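Local structure of putative branched chain amino acid ABC transporter, periplasmic amino acid-binding protein (Brucella ovis, 4XFK) at residues T144-M149 / I183-V188; A159-Q164 / D171-V176; A276-A281 / K362-A367; G250-A255 / Y372-F377; G66-V71 / A91-E96. The protein is a component of an amino-acid transport system, probably the periplasmic protein that binds branched-chain and related amino acids for an ABC transporter. The protein carries 1 engineered substitution. All blocks are in the same frame, centred on the assembly; numbering follows the deposited sequence.

Contact 1. Residues T144-M149 / I183-V188; sequences TVAQGM and IGYEVV
Ala146 and Ile183 bring two helices together in one lobe of a periplasmic binding protein, where helix 138-152 packs beside the end of helix 167-184 and the turn that leads from it into strand 186-193. That second helix is the crossover of a beta-alpha-beta unit, so the contact lies at the point where the chain turns back into the sheet.

Apolar packing carries the interface. The methyl of Ala146 reaches into the fork of Ile183, with CB 3.8 Å from CD1 of Ile183 and 4.0 Å from CG2 of Ile183, so both branches close on it. This fork follows from the first torsion of Ile183: at -56° CG1 stands anti to the carbonyl carbon while CG2 is anti to the backbone N. CG2 of Ile183 also comes within 4.0 Å of the backbone O of Ala146. Further along, CE2 of the Tyr185 ring approaches the same methyl obliquely at 4.2 Å from Ala146 CB.

The polar groups are held by partners outside the two segments. The buried hydroxyl of Tyr185 is satisfied by the backbone O of Val176, and its ring meets Phe217 with planes at about 45°. Lys150 NZ binds the carbonyl O of Ile183, a polar tie between the two helices. Gln147 bends at chi2 (66°), which brings its amide back toward the second helix, and NE2 is bonded to Asp151, one turn on. Its side chain and that of Ile183 cross obliquely, OE1 of Gln147 being the atom that approaches, 4.1 Å from CG1 of Ile183.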
# COMPACT_ATOMS: atom_id res chain seq x y z
N THR A 144 11.98 -5.07 -5.27
CA THR A 144 12.81 -4.02 -4.67
C THR A 144 13.45 -4.43 -3.35
O THR A 144 14.62 -4.13 -3.12
CB THR A 144 12.09 -2.65 -4.53
OG1 THR A 144 10.93 -2.77 -3.69
CG2 THR A 144 11.67 -2.09 -5.89
N VAL A 145 12.71 -5.12 -2.48
CA VAL A 145 13.30 -5.50 -1.20
C VAL A 145 14.48 -6.45 -1.40
O VAL A 145 15.54 -6.29 -0.78
CB VAL A 145 12.26 -6.04 -0.17
CG1 VAL A 145 11.87 -7.50 -0.45
CG2 VAL A 145 12.79 -5.88 1.24
N ALA A 146 14.32 -7.42 -2.30
CA ALA A 146 15.37 -8.40 -2.54
C ALA A 146 16.56 -7.76 -3.26
O ALA A 146 17.72 -7.98 -2.89
CB ALA A 146 14.82 -9.58 -3.33
N GLN A 147 16.29 -6.98 -4.30
CA GLN A 147 17.36 -6.34 -5.05
C GLN A 147 18.14 -5.35 -4.18
O GLN A 147 19.37 -5.26 -4.28
CB GLN A 147 16.83 -5.64 -6.30
CG GLN A 147 17.93 -5.09 -7.19
CD GLN A 147 18.77 -6.19 -7.80
OE1 GLN A 147 18.24 -7.18 -8.31
NE2 GLN A 147 20.09 -6.02 -7.75
N GLY A 148 17.44 -4.61 -3.33
CA GLY A 148 18.09 -3.69 -2.41
C GLY A 148 19.04 -4.40 -1.46
O GLY A 148 20.18 -3.99 -1.26
N MET A 149 18.57 -5.51 -0.88
CA MET A 149 19.43 -6.33 -0.04
C MET A 149 20.65 -6.85 -0.81
O MET A 149 21.78 -6.83 -0.30
CB MET A 149 18.64 -7.49 0.56
CG MET A 149 17.58 -7.02 1.53
SD MET A 149 16.54 -8.34 2.16
CE MET A 149 17.71 -9.19 3.22
N ILE A 183 17.74 -12.97 -8.91
CA ILE A 183 18.29 -12.20 -7.81
C ILE A 183 19.31 -13.02 -7.01
O ILE A 183 20.35 -12.50 -6.63
CB ILE A 183 17.18 -11.60 -6.93
CG1 ILE A 183 16.25 -10.75 -7.81
CG2 ILE A 183 17.78 -10.75 -5.83
CD1 ILE A 183 15.21 -9.95 -7.05
N GLY A 184 19.03 -14.30 -6.80
CA GLY A 184 20.05 -15.17 -6.24
C GLY A 184 19.84 -15.68 -4.83
O GLY A 184 20.70 -15.54 -3.96
N TYR A 185 18.70 -16.30 -4.62
CA TYR A 185 18.47 -17.03 -3.39
C TYR A 185 17.73 -18.30 -3.75
O TYR A 185 17.09 -18.38 -4.81
CB TYR A 185 17.68 -16.19 -2.37
CG TYR A 185 16.44 -15.55 -2.95
CD1 TYR A 185 15.24 -16.24 -3.01
CD2 TYR A 185 16.47 -14.25 -3.45
CE1 TYR A 185 14.11 -15.67 -3.55
CE2 TYR A 185 15.34 -13.66 -3.99
CZ TYR A 185 14.16 -14.38 -4.03
OH TYR A 185 13.03 -13.81 -4.57
N GLU A 186 17.85 -19.31 -2.91
CA GLU A 186 17.04 -20.50 -3.05
C GLU A 186 15.91 -20.42 -2.04
O GLU A 186 16.15 -20.17 -0.86
CB GLU A 186 17.87 -21.75 -2.80
CG GLU A 186 17.09 -23.05 -2.92
CD GLU A 186 17.88 -24.28 -2.53
OE1 GLU A 186 19.13 -24.24 -2.58
OE2 GLU A 186 17.24 -25.28 -2.15
N VAL A 187 14.68 -20.62 -2.51
CA VAL A 187 13.55 -20.71 -1.59
C VAL A 187 13.54 -22.13 -1.04
O VAL A 187 12.99 -23.05 -1.65
CB VAL A 187 12.22 -20.33 -2.28
CG1 VAL A 187 11.08 -20.36 -1.28
CG2 VAL A 187 12.32 -18.94 -2.90
N VAL A 188 14.20 -22.30 0.11
CA VAL A 188 14.41 -23.61 0.71
C VAL A 188 13.10 -24.25 1.12
O VAL A 188 12.89 -25.46 0.96
CB VAL A 188 15.32 -23.50 1.95
CG1 VAL A 188 15.38 -24.81 2.72
CG2 VAL A 188 16.72 -23.06 1.54

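Contact 2. Residues A159-Q164 / D171-V176; sequences AYSINQ and DVENTV
Asn163 on strand 158-164 reaches across to Val172 of helix 167-184, the first two elements of a beta-alpha-beta unit. The axes of the two short segments run nearly antiparallel, at 159° and 8.3 Å apart, as expected when the chain leaves a strand and returns along the helix covering it.

From CB the Asn163 side chain sets out toward the helix, and a first torsion of -62° places CG beside the backbone N. CG of Asn163 lies 3.8 Å from CG1 of Val172, the two side chains crossing at about a right angle. Beyond it the amide divides. OD1 of Asn163 presses against the valine, 3.2 Å from CG1 of Val172, while it accepts a hydrogen bond from the backbone N of Gly219 beyond strand 215-218. ND2 of Asn163 donates to a water at 3.0 Å, and the same water lies 2.6 Å from OE1 of Glu173, to which it donates.

Glu173 is extended beyond CG, which carries its carboxylate out across the strand direction, to that water. Its CG meets the hydroxyl of Ser161, OG standing 3.9 Å from Glu173 CG. Val172 and Val176 also touch Phe142 of helix 138-152.

With no direct hydrogen bond between the two segments, the polar link goes through water, and both ends of the buried amide are engaged: OD1 by a backbone N-H, ND2 by the water, which probably fixes the amide's rotation.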
# COMPACT_ATOMS: atom_id res chain seq x y z
N ALA A 159 16.66 -18.76 1.55
CA ALA A 159 15.51 -17.97 1.96
C ALA A 159 14.30 -18.84 2.27
O ALA A 159 14.16 -19.96 1.76
CB ALA A 159 15.15 -16.96 0.88
N TYR A 160 13.44 -18.31 3.14
CA TYR A 160 12.15 -18.91 3.44
C TYR A 160 11.08 -17.92 2.98
O TYR A 160 11.31 -16.71 2.98
CB TYR A 160 12.03 -19.15 4.95
CG TYR A 160 10.93 -20.11 5.37
CD1 TYR A 160 9.61 -19.69 5.46
CD2 TYR A 160 11.23 -21.42 5.69
CE1 TYR A 160 8.61 -20.57 5.84
CE2 TYR A 160 10.24 -22.30 6.08
CZ TYR A 160 8.93 -21.87 6.15
OH TYR A 160 7.96 -22.77 6.53
N SER A 161 9.91 -18.43 2.59
CA SER A 161 8.76 -17.58 2.26
C SER A 161 7.59 -17.96 3.16
O SER A 161 7.19 -19.11 3.19
CB SER A 161 8.37 -17.78 0.79
OG SER A 161 7.16 -17.11 0.48
N ILE A 162 7.06 -16.99 3.90
CA ILE A 162 5.89 -17.25 4.74
C ILE A 162 4.84 -16.16 4.49
O ILE A 162 5.13 -14.98 4.64
CB ILE A 162 6.25 -17.40 6.24
CG1 ILE A 162 5.00 -17.72 7.07
CG2 ILE A 162 6.99 -16.17 6.77
CD1 ILE A 162 5.29 -18.20 8.47
N ASN A 163 3.64 -16.56 4.09
CA ASN A 163 2.59 -15.61 3.73
C ASN A 163 1.20 -16.09 4.07
O ASN A 163 0.99 -17.27 4.37
CB ASN A 163 2.66 -15.26 2.23
CG ASN A 163 3.96 -14.59 1.85
OD1 ASN A 163 4.15 -13.40 2.09
ND2 ASN A 163 4.87 -15.36 1.27
N GLN A 164 0.27 -15.15 4.04
CA GLN A 164 -1.14 -15.38 4.31
C GLN A 164 -1.83 -16.02 3.10
O GLN A 164 -1.59 -15.62 1.96
CB GLN A 164 -1.82 -14.05 4.64
CG GLN A 164 -1.26 -13.37 5.89
CD GLN A 164 -1.53 -11.88 5.91
OE1 GLN A 164 -2.05 -11.33 6.89
NE2 GLN A 164 -1.15 -11.20 4.84
N ASP A 171 0.37 -14.01 -4.09
CA ASP A 171 1.15 -13.21 -5.03
C ASP A 171 2.57 -12.96 -4.52
O ASP A 171 3.53 -12.95 -5.30
CB ASP A 171 0.48 -11.86 -5.31
CG ASP A 171 -0.75 -11.98 -6.20
OD1 ASP A 171 -0.92 -13.00 -6.89
OD2 ASP A 171 -1.53 -11.01 -6.21
N VAL A 172 2.72 -12.73 -3.21
CA VAL A 172 4.05 -12.55 -2.65
C VAL A 172 4.87 -13.82 -2.83
O VAL A 172 6.01 -13.78 -3.31
CB VAL A 172 4.03 -12.12 -1.16
CG1 VAL A 172 5.45 -12.11 -0.59
CG2 VAL A 172 3.37 -10.75 -1.01
N GLU A 173 4.31 -14.96 -2.44
CA GLU A 173 5.03 -16.21 -2.61
C GLU A 173 5.43 -16.43 -4.07
O GLU A 173 6.58 -16.78 -4.36
CB GLU A 173 4.19 -17.40 -2.14
CG GLU A 173 4.96 -18.72 -2.27
CD GLU A 173 4.14 -19.93 -1.86
OE1 GLU A 173 3.97 -20.15 -0.65
OE2 GLU A 173 3.70 -20.67 -2.76
N ASN A 174 4.49 -16.23 -4.99
CA ASN A 174 4.78 -16.46 -6.40
C ASN A 174 5.87 -15.51 -6.91
O ASN A 174 6.74 -15.90 -7.68
CB ASN A 174 3.52 -16.33 -7.25
CG ASN A 174 2.55 -17.49 -7.04
OD1 ASN A 174 2.93 -18.55 -6.57
ND2 ASN A 174 1.29 -17.27 -7.41
N THR A 175 5.84 -14.27 -6.44
CA THR A 175 6.85 -13.27 -6.80
C THR A 175 8.23 -13.65 -6.27
O THR A 175 9.21 -13.63 -7.00
CB THR A 175 6.46 -11.89 -6.25
OG1 THR A 175 5.22 -11.48 -6.83
CG2 THR A 175 7.53 -10.86 -6.56
N VAL A 176 8.29 -14.01 -4.99
CA VAL A 176 9.55 -14.39 -4.36
C VAL A 176 10.17 -15.61 -5.07
O VAL A 176 11.37 -15.64 -5.34
CB VAL A 176 9.35 -14.65 -2.85
CG1 VAL A 176 10.55 -15.38 -2.26
CG2 VAL A 176 9.08 -13.34 -2.11
O HOH W 1 4.80 -18.38 1.13

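Contact 3. Residues A276-A281 / K362-A367; sequences ASMAFA and KARIKA
Met278 lays the end of its side chain over the aliphatic part of Arg364, the terminal methyl CE sitting 3.9 Å from CD of Arg364. The two chains cross at about a right angle, so they meet at a point and share little length. Two bends make this possible: after CG leaves anti to the backbone N, turns at chi2 (62°) and chi3 (69°) fold the thioether so that its sulfur and methyl face the loop. SD of Met278 then looks at a second partner, lying 4.4 Å from CD1 of Ile365. That distance marks a looser apolar approach than the methyl makes to the arginine, and no hydrogen bond spans the segments.

These segments join helix 274-288 to the loop between strands 350-360 and 373-380, antiparallel neighbours in the mixed sheet of the periplasmic binding protein. The contact lies on the surface: none of its touching residues is buried and Arg364 is exposed, a helix resting here against the excursion that connects the two strands. Arg364 contributes methylene carbon to the methionine; its backbone N is bonded to Glu271 in the residues leading to the same helix. Ile365 also packs on Tyr291.

Within the loop, in one of the two modelled conformers of Lys366, NZ of Lys366 donates to the backbone O of Ala363 at 2.8 Å, with the nitrogen in the carbonyl plane and a C=O...N angle of 160°.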
# COMPACT_ATOMS: atom_id res chain seq x y z
N ALA A 276 12.90 17.61 2.06
CA ALA A 276 11.52 17.40 1.62
C ALA A 276 10.84 16.25 2.37
O ALA A 276 9.70 16.38 2.81
CB ALA A 276 11.46 17.16 0.11
N SER A 277 11.52 15.12 2.49
CA SER A 277 10.90 13.98 3.15
C SER A 277 10.72 14.26 4.64
O SER A 277 9.70 13.90 5.23
CB SER A 277 11.68 12.68 2.90
OG SER A 277 13.05 12.83 3.19
N MET A 278 11.70 14.92 5.24
CA MET A 278 11.60 15.20 6.66
C MET A 278 10.52 16.24 6.97
O MET A 278 9.81 16.12 7.98
CB MET A 278 12.95 15.63 7.24
CG MET A 278 12.94 15.68 8.76
SD MET A 278 12.61 14.09 9.54
CE MET A 278 14.13 13.22 9.12
N ALA A 279 10.37 17.24 6.11
CA ALA A 279 9.34 18.25 6.33
C ALA A 279 7.95 17.63 6.28
O ALA A 279 7.06 17.99 7.05
CB ALA A 279 9.46 19.38 5.31
N PHE A 280 7.76 16.69 5.36
CA PHE A 280 6.50 15.96 5.30
C PHE A 280 6.25 15.15 6.57
O PHE A 280 5.15 15.18 7.10
CB PHE A 280 6.45 15.04 4.08
CG PHE A 280 5.32 14.06 4.12
CD1 PHE A 280 4.00 14.50 4.17
CD2 PHE A 280 5.57 12.71 4.15
CE1 PHE A 280 2.96 13.59 4.23
CE2 PHE A 280 4.54 11.79 4.20
CZ PHE A 280 3.23 12.23 4.24
N ALA A 281 7.27 14.45 7.05
CA ALA A 281 7.12 13.65 8.27
C ALA A 281 6.67 14.54 9.42
O ALA A 281 5.76 14.19 10.17
CB ALA A 281 8.44 12.95 8.62
N LYS A 362 20.68 3.80 14.14
CA LYS A 362 21.12 5.00 13.45
C LYS A 362 19.95 5.82 12.90
O LYS A 362 20.13 6.99 12.56
CB LYS A 362 22.09 4.66 12.32
CG LYS A 362 23.42 4.08 12.79
CD LYS A 362 24.26 3.61 11.61
CE LYS A 362 25.57 2.97 12.07
NZ LYS A 362 25.34 1.83 13.00
N ALA A 363 18.76 5.24 12.80
CA ALA A 363 17.61 5.95 12.25
C ALA A 363 17.25 7.15 13.11
O ALA A 363 17.22 7.06 14.33
CB ALA A 363 16.42 5.01 12.15
N ARG A 364 16.98 8.29 12.46
CA ARG A 364 16.61 9.50 13.18
C ARG A 364 15.24 9.38 13.85
O ARG A 364 15.07 9.75 15.01
CB ARG A 364 16.61 10.71 12.24
CG ARG A 364 16.24 12.01 12.94
CD ARG A 364 16.62 13.21 12.09
NE ARG A 364 18.04 13.20 11.78
CZ ARG A 364 18.98 13.71 12.58
NH1 ARG A 364 18.64 14.27 13.73
NH2 ARG A 364 20.26 13.66 12.22
N ILE A 365 14.27 8.87 13.10
CA ILE A 365 12.91 8.68 13.61
C ILE A 365 12.79 7.25 14.11
O ILE A 365 12.91 6.29 13.34
CB ILE A 365 11.87 8.94 12.50
CG1 ILE A 365 11.98 10.37 11.96
CG2 ILE A 365 10.46 8.65 13.02
CD1 ILE A 365 11.95 11.42 13.01
N LYS A 366 12.56 7.11 15.42
CA LYS A 366 12.50 5.80 16.06
C LYS A 366 11.13 5.16 15.94
O LYS A 366 10.12 5.86 15.84
CB LYS A 366 12.85 5.94 17.54
CG LYS A 366 14.11 6.74 17.81
CD LYS A 366 15.30 6.11 17.10
CE LYS A 366 16.59 6.78 17.53
NZ LYS A 366 17.76 6.11 16.93
N ALA A 367 11.10 3.83 15.96
CA ALA A 367 9.85 3.08 15.90
C ALA A 367 9.45 2.57 17.28
O ALA A 367 10.29 2.07 18.04
CB ALA A 367 9.98 1.91 14.93

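Contact 4. Residues G250-A255 / Y372-F377; sequences GNIGNA and YGFLPF
Ile252 points its two branches at different residues of 372-377, and the way these partners are turned defines the contact. The CG1 arm runs obliquely to the ring of Phe374. CD1 of Ile252 is 3.8 Å from CZ of Phe374, and CG1 of Ile252 is also 3.8 Å from CE1 of Phe374, so the arm lies against the far end of the ring. The other branch, CG2 of Ile252, meets the CB of Tyr372 at 4.1 Å, and those two side chains cross at about a right angle.

The aromatics diverge from one another. Tyr372 starts toward the helix at CB, but its ring then leads away, leaving CB to make the contact. Phe374 does the reverse: its first bond runs alongside the helix and not at it, yet the distal ring carbons reach the isoleucine. Both carry CG anti to the carbonyl carbon (chi1 -67° and -68°), so the difference comes from their backbone positions.

Here the short helix 251-255 of the periplasmic binding protein leans on the start of strand 373-380, which pairs antiparallel with strand 350-360 through backbone bonds such as Gly373 with Ser360. Phe374 also packs on Val264 of strand 263-266.

Gly250 occupies the N-cap position of the helix, and Asn254 N bonds to Gly250 O at 3.1 Å. Asp368, in the loop before strand 373-380, grips the same end through its carboxylate: OD1 takes the N-H of Gly250 and OD2 that of Gly253, while Ile252 packs alongside.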
# COMPACT_ATOMS: atom_id res chain seq x y z
N GLY A 250 4.13 -1.17 16.02
CA GLY A 250 4.07 -2.31 16.91
C GLY A 250 5.09 -3.42 16.66
O GLY A 250 5.50 -4.12 17.59
N ASN A 251 5.50 -3.60 15.40
CA ASN A 251 6.39 -4.70 15.05
C ASN A 251 7.79 -4.62 15.67
O ASN A 251 8.33 -5.64 16.09
CB ASN A 251 6.55 -4.81 13.54
CG ASN A 251 5.35 -5.41 12.88
OD1 ASN A 251 4.82 -6.42 13.34
ND2 ASN A 251 4.92 -4.82 11.79
N ILE A 252 8.37 -3.43 15.70
CA ILE A 252 9.72 -3.28 16.23
C ILE A 252 9.76 -3.47 17.74
O ILE A 252 10.67 -4.10 18.27
CB ILE A 252 10.36 -1.95 15.78
CG1 ILE A 252 10.39 -1.89 14.25
CG2 ILE A 252 11.76 -1.78 16.37
CD1 ILE A 252 10.98 -3.14 13.61
N GLY A 253 8.74 -2.96 18.44
CA GLY A 253 8.60 -3.25 19.85
C GLY A 253 8.53 -4.75 20.09
O GLY A 253 9.21 -5.28 20.98
N ASN A 254 7.73 -5.45 19.30
CA ASN A 254 7.59 -6.89 19.47
C ASN A 254 8.86 -7.65 19.12
O ASN A 254 9.10 -8.74 19.65
CB ASN A 254 6.43 -7.44 18.64
CG ASN A 254 5.10 -7.31 19.34
OD1 ASN A 254 4.97 -6.59 20.33
ND2 ASN A 254 4.10 -8.00 18.82
N ALA A 255 9.68 -7.09 18.24
CA ALA A 255 10.95 -7.70 17.86
C ALA A 255 11.90 -7.82 19.04
O ALA A 255 12.73 -8.73 19.09
CB ALA A 255 11.61 -6.91 16.74
N TYR A 372 15.47 1.79 18.11
CA TYR A 372 15.60 1.47 16.69
C TYR A 372 14.55 2.17 15.84
O TYR A 372 13.43 2.39 16.28
CB TYR A 372 15.44 -0.05 16.49
CG TYR A 372 16.57 -0.86 17.09
CD1 TYR A 372 16.53 -1.27 18.42
CD2 TYR A 372 17.66 -1.22 16.33
CE1 TYR A 372 17.57 -2.00 18.98
CE2 TYR A 372 18.70 -1.96 16.87
CZ TYR A 372 18.65 -2.35 18.19
OH TYR A 372 19.70 -3.08 18.70
N GLY A 373 14.92 2.49 14.60
CA GLY A 373 13.95 2.91 13.61
C GLY A 373 14.37 2.41 12.25
O GLY A 373 15.34 1.65 12.11
N PHE A 374 13.65 2.85 11.23
CA PHE A 374 13.94 2.46 9.86
C PHE A 374 14.91 3.42 9.21
O PHE A 374 14.65 4.61 9.11
CB PHE A 374 12.63 2.31 9.09
CG PHE A 374 11.81 1.15 9.57
CD1 PHE A 374 10.90 1.30 10.61
CD2 PHE A 374 11.99 -0.11 9.03
CE1 PHE A 374 10.17 0.21 11.08
CE2 PHE A 374 11.26 -1.20 9.49
CZ PHE A 374 10.35 -1.03 10.52
N LEU A 375 16.05 2.89 8.79
CA LEU A 375 17.12 3.67 8.19
C LEU A 375 17.19 3.30 6.71
O LEU A 375 17.37 2.13 6.38
CB LEU A 375 18.45 3.33 8.86
CG LEU A 375 19.69 4.06 8.34
CD1 LEU A 375 19.73 5.47 8.89
CD2 LEU A 375 20.97 3.30 8.70
N PRO A 376 17.05 4.30 5.82
CA PRO A 376 17.09 4.00 4.38
C PRO A 376 18.51 3.67 3.91
O PRO A 376 19.46 4.31 4.38
CB PRO A 376 16.61 5.31 3.74
CG PRO A 376 17.01 6.37 4.72
CD PRO A 376 16.93 5.74 6.09
N PHE A 377 18.66 2.71 3.01
CA PHE A 377 19.98 2.41 2.45
C PHE A 377 20.04 2.32 0.93
O PHE A 377 21.12 2.27 0.35
CB PHE A 377 20.62 1.17 3.11
CG PHE A 377 19.87 -0.11 2.87
CD1 PHE A 377 20.06 -0.84 1.70
CD2 PHE A 377 19.01 -0.62 3.83
CE1 PHE A 377 19.39 -2.03 1.48
CE2 PHE A 377 18.33 -1.80 3.62
CZ PHE A 377 18.53 -2.52 2.45

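Contact 5. Residues G66-V71 / A91-E96; sequences GAADRV and AGQITE
A first torsion of -68° sets CG1 of Ile94 anti to its carbonyl carbon and carries it toward helix 63-76, where Val71, with CG2 placed beside the backbone N (CG1 at 167°), turns a methyl to meet it. CG1 of Ile94 lies 3.9 Å from CG2 of Val71 and 4.1 Å from CB of Ala67. Val71 and Ala67 are one turn apart, so the isoleucine arm touches successive residues of one helix face. CG2 of Ile94 adds a longer approach, 4.2 Å to CG2 of Val71.

At the outer margin Gln93 bends at chi2, and its CG comes 4.2 Å from CB of Ala68. The amide NE2 of Gln93 is bonded to Asp97, on its own helix. No hydrogen bond links the two segments, which meet mainly through apolar side chains.

The short helix axes approach to 9.0 Å and cross at -34°, and Ala67 and Ala68 offer small surfaces for the larger side chains to settle on. Ile94 also rests on Ile82 and Gln84 of strand 81-84 and on Tyr112 of strand 111-114. Such neighbouring helices, running in roughly the same direction and covering a parallel sheet, are characteristic of the alpha/beta lobes of periplasmic binding proteins.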
# COMPACT_ATOMS: atom_id res chain seq x y z
N GLY A 66 -19.37 -7.31 3.28
CA GLY A 66 -19.67 -5.99 3.80
C GLY A 66 -19.37 -4.90 2.78
O GLY A 66 -20.13 -3.95 2.63
N ALA A 67 -18.26 -5.05 2.08
CA ALA A 67 -17.83 -4.05 1.11
C ALA A 67 -18.84 -3.86 -0.02
O ALA A 67 -19.08 -2.74 -0.45
CB ALA A 67 -16.47 -4.41 0.55
N ALA A 68 -19.42 -4.95 -0.51
CA ALA A 68 -20.40 -4.86 -1.59
C ALA A 68 -21.59 -4.01 -1.14
O ALA A 68 -22.08 -3.15 -1.88
CB ALA A 68 -20.84 -6.25 -2.05
N ASP A 69 -22.04 -4.24 0.08
CA ASP A 69 -23.13 -3.49 0.65
C ASP A 69 -22.75 -2.01 0.80
O ASP A 69 -23.53 -1.12 0.45
CB ASP A 69 -23.51 -4.09 2.01
CG ASP A 69 -24.62 -3.32 2.70
OD1 ASP A 69 -25.80 -3.59 2.40
OD2 ASP A 69 -24.30 -2.46 3.54
N ARG A 70 -21.55 -1.76 1.30
CA ARG A 70 -21.13 -0.39 1.55
C ARG A 70 -20.91 0.40 0.25
O ARG A 70 -21.22 1.59 0.19
CB ARG A 70 -19.89 -0.35 2.45
CG ARG A 70 -20.04 -1.04 3.83
CD ARG A 70 -21.00 -0.33 4.79
NE ARG A 70 -22.41 -0.53 4.45
CZ ARG A 70 -23.37 0.35 4.73
NH1 ARG A 70 -23.09 1.48 5.37
NH2 ARG A 70 -24.62 0.08 4.38
N VAL A 71 -20.40 -0.26 -0.78
CA VAL A 71 -20.25 0.40 -2.08
C VAL A 71 -21.61 0.81 -2.65
O VAL A 71 -21.77 1.93 -3.16
CB VAL A 71 -19.49 -0.49 -3.09
CG1 VAL A 71 -19.61 0.05 -4.51
CG2 VAL A 71 -18.03 -0.59 -2.68
N ALA A 91 -10.73 -5.32 -1.93
CA ALA A 91 -10.50 -4.58 -3.18
C ALA A 91 -10.97 -5.35 -4.41
O ALA A 91 -11.49 -4.76 -5.35
CB ALA A 91 -9.04 -4.23 -3.33
N GLY A 92 -10.77 -6.67 -4.41
CA GLY A 92 -11.23 -7.51 -5.51
C GLY A 92 -12.73 -7.38 -5.71
O GLY A 92 -13.23 -7.34 -6.84
N GLN A 93 -13.47 -7.31 -4.60
CA GLN A 93 -14.91 -7.13 -4.66
C GLN A 93 -15.27 -5.71 -5.11
O GLN A 93 -16.12 -5.53 -5.99
CB GLN A 93 -15.52 -7.41 -3.29
CG GLN A 93 -17.03 -7.44 -3.30
CD GLN A 93 -17.56 -8.60 -4.12
OE1 GLN A 93 -17.05 -9.72 -4.05
NE2 GLN A 93 -18.60 -8.34 -4.90
N ILE A 94 -14.65 -4.70 -4.49
CA ILE A 94 -14.96 -3.32 -4.83
C ILE A 94 -14.71 -3.05 -6.31
O ILE A 94 -15.55 -2.48 -7.00
CB ILE A 94 -14.15 -2.31 -3.97
CG1 ILE A 94 -14.61 -2.37 -2.51
CG2 ILE A 94 -14.30 -0.88 -4.51
CD1 ILE A 94 -13.83 -1.43 -1.61
N THR A 95 -13.55 -3.48 -6.80
CA THR A 95 -13.21 -3.16 -8.17
C THR A 95 -14.20 -3.78 -9.17
O THR A 95 -14.57 -3.13 -10.16
CB THR A 95 -11.74 -3.51 -8.51
OG1 THR A 95 -11.30 -2.63 -9.55
CG2 THR A 95 -11.56 -4.97 -8.96
N GLU A 96 -14.66 -4.99 -8.89
CA GLU A 96 -15.60 -5.67 -9.78
C GLU A 96 -16.98 -5.04 -9.71
O GLU A 96 -17.63 -4.84 -10.74
CB GLU A 96 -15.67 -7.17 -9.48
CG GLU A 96 -14.50 -7.95 -10.06
CD GLU A 96 -14.36 -7.75 -11.56
OE1 GLU A 96 -15.34 -7.99 -12.30
OE2 GLU A 96 -13.26 -7.34 -12.00

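How the contacts relate
Contacts 1, 2 and 5 are buried, contact 4 is partly so and contact 3 lies on the surface. Contacts 1 and 2 share helix 167-184 and touch directly: Tyr185 OH is 2.6 Å from Val176 O, probably a hydrogen bond. Contacts 3 and 4 adjoin around the approach to strand 373-380, Ala367 N lying 2.8 Å from Tyr372 O. Contact 4 also reaches contact 1, through Phe377 against Gly148, whereas contact 5 lies across the chain's centre from contacts 1, 3 and 4, over the five-stranded parallel sheet. Apolar side chains carry four of the contacts; contact 2 differs in setting polar side chains against the helix, with a water between amide and carboxylate.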